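Local coordinates for protein type III secretion system effector HopBA1 (Pseudomonas syringae pv. aptata, PDB 5T09) that acts as a virulence factor that the Arabidopsis resistance protein RBA1 recognises, enhancing RBA1 self-association and so triggering host cell death, at residues Val37-Val41 against Glu67-Leu72; Arg218-Arg222 against Ile232-Gly236; Ile140-Met144 against Leu165-Trp169; Ala44-Asn48 against Ala182-Ile186. All blocks are in the same frame, centred on the assembly; numbering follows the deposited sequence.

Contact 1. Residues Val37-Val41 against Glu67-Leu72; sequences VDTLV and ESAAKL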
# COMPACT_ATOMS: atom_id res chain seq x y z
N VAL A 37 2.97 5.90 13.69
CA VAL A 37 2.36 4.60 13.98
C VAL A 37 0.94 4.80 14.51
O VAL A 37 -0.00 4.14 14.07
CB VAL A 37 3.22 3.80 14.98
CG1 VAL A 37 2.54 2.49 15.34
CG2 VAL A 37 4.60 3.54 14.40
N ASP A 38 0.77 5.72 15.46
CA ASP A 38 -0.54 5.96 16.04
C ASP A 38 -1.55 6.38 14.98
O ASP A 38 -2.73 6.00 15.04
CB ASP A 38 -0.45 7.02 17.14
CG ASP A 38 0.40 6.58 18.31
OD1 ASP A 38 0.49 5.35 18.56
OD2 ASP A 38 0.99 7.45 18.98
N THR A 39 -1.11 7.17 14.00
CA THR A 39 -2.02 7.63 12.95
C THR A 39 -2.44 6.48 12.04
O THR A 39 -3.62 6.35 11.71
CB THR A 39 -1.37 8.75 12.14
OG1 THR A 39 -1.14 9.89 12.98
CG2 THR A 39 -2.25 9.16 10.97
N LEU A 40 -1.48 5.65 11.63
CA LEU A 40 -1.81 4.55 10.72
C LEU A 40 -2.74 3.55 11.39
O LEU A 40 -3.73 3.11 10.80
CB LEU A 40 -0.52 3.86 10.26
CG LEU A 40 -0.70 2.64 9.36
CD1 LEU A 40 -1.57 2.96 8.15
CD2 LEU A 40 0.65 2.10 8.92
N VAL A 41 -2.44 3.17 12.63
CA VAL A 41 -3.28 2.21 13.35
C VAL A 41 -4.67 2.81 13.58
O VAL A 41 -5.68 2.11 13.45
CB VAL A 41 -2.61 1.80 14.67
CG1 VAL A 41 -3.52 0.88 15.49
CG2 VAL A 41 -1.28 1.12 14.40
N GLU A 67 6.80 -1.41 11.79
CA GLU A 67 6.58 -1.04 13.19
C GLU A 67 5.11 -1.08 13.58
O GLU A 67 4.81 -1.15 14.78
CB GLU A 67 7.15 0.35 13.45
CG GLU A 67 8.64 0.48 13.14
CD GLU A 67 9.13 1.91 13.22
OE1 GLU A 67 8.35 2.79 13.65
OE2 GLU A 67 10.29 2.17 12.84
N SER A 68 4.20 -1.05 12.62
CA SER A 68 2.77 -1.05 12.89
C SER A 68 2.14 -2.43 12.80
O SER A 68 0.97 -2.58 13.17
CB SER A 68 2.05 -0.11 11.91
OG SER A 68 2.57 1.20 11.96
N ALA A 69 2.88 -3.43 12.33
CA ALA A 69 2.28 -4.72 11.98
C ALA A 69 1.46 -5.29 13.13
O ALA A 69 0.24 -5.50 13.00
CB ALA A 69 3.38 -5.70 11.57
N ALA A 70 2.10 -5.55 14.27
CA ALA A 70 1.40 -6.18 15.39
C ALA A 70 0.20 -5.35 15.82
O ALA A 70 -0.89 -5.89 16.05
CB ALA A 70 2.37 -6.39 16.55
N LYS A 71 0.38 -4.04 15.95
CA LYS A 71 -0.72 -3.18 16.37
C LYS A 71 -1.84 -3.17 15.34
O LYS A 71 -3.02 -3.13 15.70
CB LYS A 71 -0.21 -1.76 16.63
CG LYS A 71 0.62 -1.63 17.89
CD LYS A 71 1.05 -0.19 18.11
CE LYS A 71 2.00 -0.07 19.29
NZ LYS A 71 2.49 1.33 19.45
N LEU A 72 -1.49 -3.18 14.05
CA LEU A 72 -2.52 -3.25 13.01
C LEU A 72 -3.33 -4.53 13.13
O LEU A 72 -4.56 -4.51 13.02
CB LEU A 72 -1.88 -3.14 11.63
CG LEU A 72 -1.37 -1.75 11.23
CD1 LEU A 72 -0.55 -1.84 9.95
CD2 LEU A 72 -2.53 -0.77 11.04
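V37 and V41, one turn apart on helix 36-46, lay their methyl groups against S68, K71 and L72 of helix 60-74. This is helix-helix packing in the alpha-beta fold of HopBA1, between two helices that are linked in the chain through strand 49-54; the segments run in broadly the same direction, crossing at -41° with their axes 9.8 Å apart. The CB of V37 is directed toward helix 60-74. Its CG1, anti to the backbone N (chi1 177°), comes to 3.6 Å from S68 OG. Both E67 and K71 cross V37 at about a right angle, so the valine is met by the aliphatic chain of K71 at CG1 and by the carboxylate oxygen OE1 of E67 at CG2. L40 closes the other side of S68: its CD2 lies 3.7 Å from S68 OG. That hydroxyl, with methyl groups of V37 and L40 against it, is nevertheless satisfied, because it is hydrogen-bonded to the carbonyl of L64 one turn earlier in its own helix, so it can sit there without needing a partner from the first helix. Further along, V41 turns CG2 to K71 CB at 3.8 Å, again at about a right angle. D38 and K71 carry opposite charges on the outer edge, but D38 OD1 and K71 NZ stand 4.6 Å apart, too far for a salt bridge. Toward the sheet, L72 reaches back with one branch, and its CD2 rests 3.8 Å from V41 CA, touching the backbone of the first helix directly.

Contact 2. Residues Arg218-Arg222 against Ile232-Gly236; sequences RGSSR and IVIAG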
# COMPACT_ATOMS: atom_id res chain seq x y z
N ARG A 218 8.77 19.13 7.00
CA ARG A 218 8.16 20.37 7.47
C ARG A 218 6.87 20.10 8.24
O ARG A 218 6.81 20.27 9.46
CB ARG A 218 7.88 21.30 6.28
CG ARG A 218 9.11 21.84 5.58
CD ARG A 218 8.70 22.84 4.51
NE ARG A 218 9.83 23.63 4.02
CZ ARG A 218 9.70 24.71 3.25
NH1 ARG A 218 8.50 25.13 2.88
NH2 ARG A 218 10.78 25.37 2.86
N GLY A 219 5.84 19.66 7.53
CA GLY A 219 4.52 19.54 8.10
C GLY A 219 4.41 18.42 9.11
O GLY A 219 5.37 17.70 9.42
N SER A 220 3.20 18.28 9.64
CA SER A 220 2.85 17.20 10.54
C SER A 220 1.71 16.40 9.93
O SER A 220 1.05 16.84 8.99
CB SER A 220 2.43 17.73 11.92
OG SER A 220 3.44 18.57 12.46
N SER A 221 1.49 15.20 10.47
CA SER A 221 0.38 14.38 10.01
C SER A 221 -0.92 15.16 10.11
O SER A 221 -1.17 15.86 11.09
CB SER A 221 0.29 13.09 10.84
OG SER A 221 1.52 12.38 10.78
N ARG A 222 -1.75 15.06 9.07
CA ARG A 222 -2.88 15.96 8.95
C ARG A 222 -3.90 15.39 7.97
O ARG A 222 -3.61 14.47 7.20
CB ARG A 222 -2.42 17.34 8.47
CG ARG A 222 -1.78 17.29 7.09
CD ARG A 222 -0.97 18.54 6.79
NE ARG A 222 -0.42 18.50 5.43
CZ ARG A 222 0.80 18.05 5.12
NH1 ARG A 222 1.19 18.06 3.86
NH2 ARG A 222 1.63 17.60 6.06
N ILE A 232 -5.82 11.56 4.39
CA ILE A 232 -4.92 12.03 5.44
C ILE A 232 -3.49 11.90 4.95
O ILE A 232 -3.15 11.01 4.16
CB ILE A 232 -5.11 11.26 6.77
CG1 ILE A 232 -4.86 9.76 6.59
CG2 ILE A 232 -6.50 11.51 7.33
CD1 ILE A 232 -4.71 9.02 7.91
N VAL A 233 -2.64 12.80 5.42
CA VAL A 233 -1.22 12.83 5.08
C VAL A 233 -0.43 12.52 6.34
O VAL A 233 -0.61 13.18 7.37
CB VAL A 233 -0.81 14.19 4.49
CG1 VAL A 233 0.60 14.11 3.91
CG2 VAL A 233 -1.81 14.65 3.44
N ILE A 234 0.44 11.52 6.25
CA ILE A 234 1.33 11.15 7.35
C ILE A 234 2.67 11.83 7.11
O ILE A 234 3.28 11.66 6.04
CB ILE A 234 1.48 9.63 7.46
CG1 ILE A 234 0.19 9.02 8.03
CG2 ILE A 234 2.69 9.26 8.33
CD1 ILE A 234 0.20 7.51 8.15
N ALA A 235 3.14 12.59 8.09
CA ALA A 235 4.43 13.26 7.99
C ALA A 235 5.55 12.26 8.23
O ALA A 235 5.52 11.50 9.21
CB ALA A 235 4.51 14.40 9.00
N GLY A 236 6.52 12.24 7.33
CA GLY A 236 7.63 11.31 7.43
C GLY A 236 8.97 11.92 7.08
O GLY A 236 9.07 13.13 6.88
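In S221 a chi1 of -57° sets OG beside its own backbone N, and from there the hydroxyl oxygen accepts the N-H of A235 at 3.1 Å between S221 OG and A235 N, in a nearly straight bond (164°). R222 is turned differently: with chi1 at 62° its CG sits between the backbone N and the carbonyl carbon, and the extended chain runs beside V233, both side chains pointing the same way. The guanidinium thus passes one face over V233 CG1, which lies 4.0 Å from R222 NH1. At its edge, R222 NH2 gives a hydrogen bond to S220 O, meeting that oxygen from above the carbonyl plane, and the same nitrogen forms a salt bridge with D214.

Between the backbones, R222 and V233 make an antiparallel hydrogen-bonded pair. R222 N reaches V233 O at 2.8 Å, and V233 N reaches R222 O at 2.6 Å. V233 O also receives a CA-H...O contact from S221 CA. Beyond the pair the serine hydroxyl continues the polar link up to A235, whose CB packs 3.4 Å from G219 O.

This is the edge of the mixed sheet: strand 222-223 is outermost, and strand 232-235 alongside it is bonded on its other side to strand 209-214, through S212 and D214. Helix 36-46 covers the face carrying I232 and I234, where T39 touches both isoleucines and S221.

Contact 3. Residues Ile140-Met144 against Leu165-Trp169; sequences IDRKM and LNVAW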
# COMPACT_ATOMS: atom_id res chain seq x y z
N ILE A 140 -1.55 -8.20 -5.55
CA ILE A 140 -2.64 -7.63 -6.34
C ILE A 140 -2.24 -7.37 -7.78
O ILE A 140 -3.12 -7.11 -8.62
CB ILE A 140 -3.15 -6.31 -5.72
CG1 ILE A 140 -2.05 -5.25 -5.78
CG2 ILE A 140 -3.63 -6.56 -4.31
CD1 ILE A 140 -2.42 -3.91 -5.17
N ASP A 141 -0.95 -7.42 -8.11
CA ASP A 141 -0.51 -6.89 -9.39
C ASP A 141 -0.77 -7.87 -10.52
O ASP A 141 -0.96 -9.07 -10.31
CB ASP A 141 0.97 -6.53 -9.34
CG ASP A 141 1.35 -5.49 -10.38
OD1 ASP A 141 0.44 -4.87 -10.97
OD2 ASP A 141 2.56 -5.28 -10.59
N ARG A 142 -0.79 -7.33 -11.74
CA ARG A 142 -1.02 -8.10 -12.94
C ARG A 142 -0.03 -7.66 -14.00
O ARG A 142 0.28 -6.47 -14.11
CB ARG A 142 -2.46 -7.91 -13.45
CG ARG A 142 -2.72 -8.49 -14.83
CD ARG A 142 -4.18 -8.35 -15.18
NE ARG A 142 -5.02 -9.15 -14.30
CZ ARG A 142 -5.75 -10.20 -14.67
NH1 ARG A 142 -5.79 -10.60 -15.93
NH2 ARG A 142 -6.47 -10.85 -13.76
N LYS A 143 0.46 -8.62 -14.78
CA LYS A 143 1.51 -8.32 -15.75
C LYS A 143 1.01 -7.33 -16.79
O LYS A 143 -0.12 -7.43 -17.28
CB LYS A 143 1.98 -9.60 -16.44
CG LYS A 143 3.10 -9.36 -17.45
CD LYS A 143 3.79 -10.65 -17.86
CE LYS A 143 5.12 -10.38 -18.55
NZ LYS A 143 4.98 -9.60 -19.81
N MSE A 144 1.85 -6.35 -17.11
CA MSE A 144 1.56 -5.39 -18.16
C MSE A 144 2.84 -4.68 -18.59
O MSE A 144 3.41 -3.89 -17.83
CB MSE A 144 0.53 -4.36 -17.68
CG MSE A 144 -0.06 -3.53 -18.81
SE MSE A 144 -0.89 -1.89 -18.17
CE MSE A 144 0.72 -0.97 -17.56
N LEU A 165 -5.17 -0.79 -14.48
CA LEU A 165 -5.06 -2.01 -13.68
C LEU A 165 -5.80 -1.92 -12.35
O LEU A 165 -5.91 -2.94 -11.67
CB LEU A 165 -3.59 -2.32 -13.41
CG LEU A 165 -2.69 -2.57 -14.62
CD1 LEU A 165 -1.26 -2.77 -14.16
CD2 LEU A 165 -3.18 -3.78 -15.41
N ASN A 166 -6.29 -0.74 -11.97
CA ASN A 166 -6.95 -0.59 -10.67
C ASN A 166 -8.08 -1.60 -10.51
O ASN A 166 -8.25 -2.19 -9.44
CB ASN A 166 -7.48 0.83 -10.51
CG ASN A 166 -6.41 1.81 -10.08
OD1 ASN A 166 -5.22 1.52 -10.16
ND2 ASN A 166 -6.83 2.97 -9.59
N VAL A 167 -8.86 -1.81 -11.57
CA VAL A 167 -9.98 -2.73 -11.49
C VAL A 167 -9.50 -4.14 -11.17
O VAL A 167 -10.18 -4.89 -10.46
CB VAL A 167 -10.80 -2.68 -12.80
CG1 VAL A 167 -10.00 -3.26 -13.96
CG2 VAL A 167 -12.10 -3.41 -12.63
N ALA A 168 -8.32 -4.52 -11.67
CA ALA A 168 -7.80 -5.86 -11.42
C ALA A 168 -7.11 -5.95 -10.07
O ALA A 168 -7.23 -6.96 -9.38
CB ALA A 168 -6.84 -6.25 -12.54
N TRP A 169 -6.37 -4.91 -9.69
CA TRP A 169 -5.85 -4.82 -8.33
C TRP A 169 -6.96 -5.01 -7.31
O TRP A 169 -6.80 -5.74 -6.32
CB TRP A 169 -5.19 -3.47 -8.10
CG TRP A 169 -3.81 -3.29 -8.66
CD1 TRP A 169 -3.17 -4.09 -9.56
CD2 TRP A 169 -2.91 -2.23 -8.34
NE1 TRP A 169 -1.91 -3.59 -9.82
CE2 TRP A 169 -1.73 -2.45 -9.08
CE3 TRP A 169 -2.98 -1.12 -7.50
CZ2 TRP A 169 -0.64 -1.59 -9.01
CZ3 TRP A 169 -1.91 -0.27 -7.43
CH2 TRP A 169 -0.74 -0.51 -8.17
O HOH W 1 -4.57 -8.30 -10.53
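I140 lies over one face of the W169 indole. Its CG1, placed between the backbone N and the carbonyl carbon (chi1 65°), stands 4.0 Å from the centroid of the five-membered ring and only 13° off the ring normal, a CH-pi contact; CD1 extends it to 3.6 Å from W169 CD2. I140 O comes up to the same ring, 3.2 Å from W169 CD1, and accepts a hydrogen bond from a water at 2.7 Å, which also bonds A168 O weakly.

D141 follows, its carboxylate at the indole edge. W169 NE1 donates to D141 OD1 at 2.9 Å, with the acceptor close to the ring plane but the donor above the plane of the carboxylate; the two planes stand 81° apart. The bond helps to fix the indole's rotation; the ring also stacks with H193, and N166 OD1 lies over the face opposite I140, toward the rim. Strand 136-141, the outer strand of the parallel part of the alpha-beta sheet, thus ends against the first turn of helix 166-179.

R142 has left the strand. Its N adds a weak bond to D141 OD1, and its chain, bent at chi3, brings R142 NE 3.8 Å from A168 CB. Two residues on, the selenomethionine M144 crosses L165, with SE 4.0 Å from L165 CG. L165 CD1 touches both M144 SE and R142 O, 4.0 Å from R142 O.

Contact 4. Residues Ala44-Asn48 against Ala182-Ile186; sequences ASDNN and ANKSI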
# COMPACT_ATOMS: atom_id res chain seq x y z
N ALA A 44 -6.68 2.55 10.39
CA ALA A 44 -7.18 1.19 10.19
C ALA A 44 -8.26 0.85 11.21
O ALA A 44 -9.20 0.11 10.89
CB ALA A 44 -6.03 0.19 10.28
N SER A 45 -8.14 1.37 12.44
CA SER A 45 -9.15 1.10 13.45
C SER A 45 -10.50 1.70 13.08
O SER A 45 -11.54 1.16 13.47
CB SER A 45 -8.70 1.63 14.81
OG SER A 45 -9.67 1.37 15.80
N ASP A 46 -10.50 2.79 12.31
CA ASP A 46 -11.73 3.49 11.97
C ASP A 46 -12.32 3.08 10.63
O ASP A 46 -13.44 3.51 10.31
CB ASP A 46 -11.48 5.00 11.97
CG ASP A 46 -11.03 5.53 13.32
OD1 ASP A 46 -11.34 4.88 14.34
OD2 ASP A 46 -10.38 6.60 13.36
N ASN A 47 -11.63 2.26 9.84
CA ASN A 47 -12.08 1.90 8.51
C ASN A 47 -11.87 0.41 8.26
O ASN A 47 -10.92 -0.19 8.75
CB ASN A 47 -11.34 2.69 7.42
CG ASN A 47 -11.73 4.16 7.40
OD1 ASN A 47 -12.72 4.53 6.77
ND2 ASN A 47 -10.95 4.99 8.08
N ASN A 48 -12.78 -0.17 7.48
CA ASN A 48 -12.62 -1.54 7.02
C ASN A 48 -11.59 -1.67 5.90
O ASN A 48 -11.08 -2.77 5.67
CB ASN A 48 -13.95 -2.11 6.54
CG ASN A 48 -14.91 -2.40 7.68
OD1 ASN A 48 -14.48 -2.69 8.80
ND2 ASN A 48 -16.21 -2.34 7.39
N ALA A 182 -11.41 -11.76 6.15
CA ALA A 182 -10.73 -10.65 6.80
C ALA A 182 -11.74 -9.66 7.36
O ALA A 182 -12.70 -9.27 6.69
CB ALA A 182 -9.80 -9.95 5.82
N ASN A 183 -11.52 -9.25 8.61
CA ASN A 183 -12.27 -8.12 9.16
C ASN A 183 -11.92 -6.84 8.41
O ASN A 183 -12.77 -6.24 7.74
CB ASN A 183 -11.97 -7.98 10.65
CG ASN A 183 -13.03 -7.19 11.39
OD1 ASN A 183 -14.23 -7.40 11.18
ND2 ASN A 183 -12.60 -6.29 12.26
N LYS A 184 -10.66 -6.42 8.49
CA LYS A 184 -10.17 -5.23 7.81
C LYS A 184 -8.98 -5.59 6.94
O LYS A 184 -8.24 -6.53 7.24
CB LYS A 184 -9.78 -4.15 8.82
CG LYS A 184 -10.88 -3.81 9.80
CD LYS A 184 -10.42 -2.79 10.81
CE LYS A 184 -11.57 -2.35 11.70
NZ LYS A 184 -11.11 -1.37 12.70
N SER A 185 -8.80 -4.82 5.87
CA SER A 185 -7.71 -5.04 4.93
C SER A 185 -7.02 -3.72 4.63
O SER A 185 -7.62 -2.64 4.72
CB SER A 185 -8.22 -5.65 3.61
OG SER A 185 -7.15 -5.93 2.74
N ILE A 186 -5.74 -3.81 4.28
CA ILE A 186 -4.96 -2.69 3.78
C ILE A 186 -4.47 -3.04 2.39
O ILE A 186 -3.98 -4.16 2.16
CB ILE A 186 -3.78 -2.34 4.70
CG1 ILE A 186 -4.30 -1.83 6.05
CG2 ILE A 186 -2.86 -1.31 4.05
CD1 ILE A 186 -3.24 -1.70 7.11
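K184 reaches across to the end of helix 36-46 and puts its ammonium group among backbone carbonyls. K184 NZ is 2.7 Å from S45 O and 3.0 Å from A44 O, hydrogen-bonded to both. The two are met differently: A44 O is approached in its carbonyl plane, on a lone pair, whereas at S45 O the lysine stands well above the plane, 50° out of it. Carbonyls at the C-terminal end of a helix carry the negative end of its dipole, so a positive charge here probably gains from that field; a third, weak bond runs from NZ to the carbonyl of A75.

What delivers the group is a fully extended chain. With chi1 at -54°, CG leaves beside the backbone N, and the straight run beyond it goes alongside the carbonyl of N47, K184 CD lying 3.4 Å from N47 O. N48 crosses this chain at about a right angle, its OD1 3.9 Å from K184 CG.

Behind the lysine the backbones are joined: S185 N donates to N48 O at 3.1 Å, a fairly straight bond with the N-H tilted from the carbonyl plane, and K184 CA makes a CA-H...O contact with the same oxygen. Further out, N47 is held by its OD1, which accepts from N28 N, and its ND2, which bonds A43 O; D46 is in a salt bridge with R33.

The contact marks where strand 184-190 starts beside strand 49-54, with strand 77-82 bonded on its other side and helix 60-74 packing L72 on A44 and I186.

In the fold
Helix 36-46 joins three of the contacts: contacts 1 and 4 share it, at the helix flank and its C-terminal end, and contact 2 touches contact 1 through T39 and L40. Contact 3 lies on the other side of the chain's centre from contacts 1 and 2, at another edge of the same sheet from contact 2. All four are partly buried. Contact 3 has the largest buried share, four of seven touching residues, while contact 2 lies farthest out, about 17 Å between its centre and the chain's. Chemistry follows place: contact 1 is largely apolar helix packing with a polar, exposed edge, contact 2 is mostly backbone pairing, contact 3 rests on an indole, and contact 4 on a lysine at a helix end.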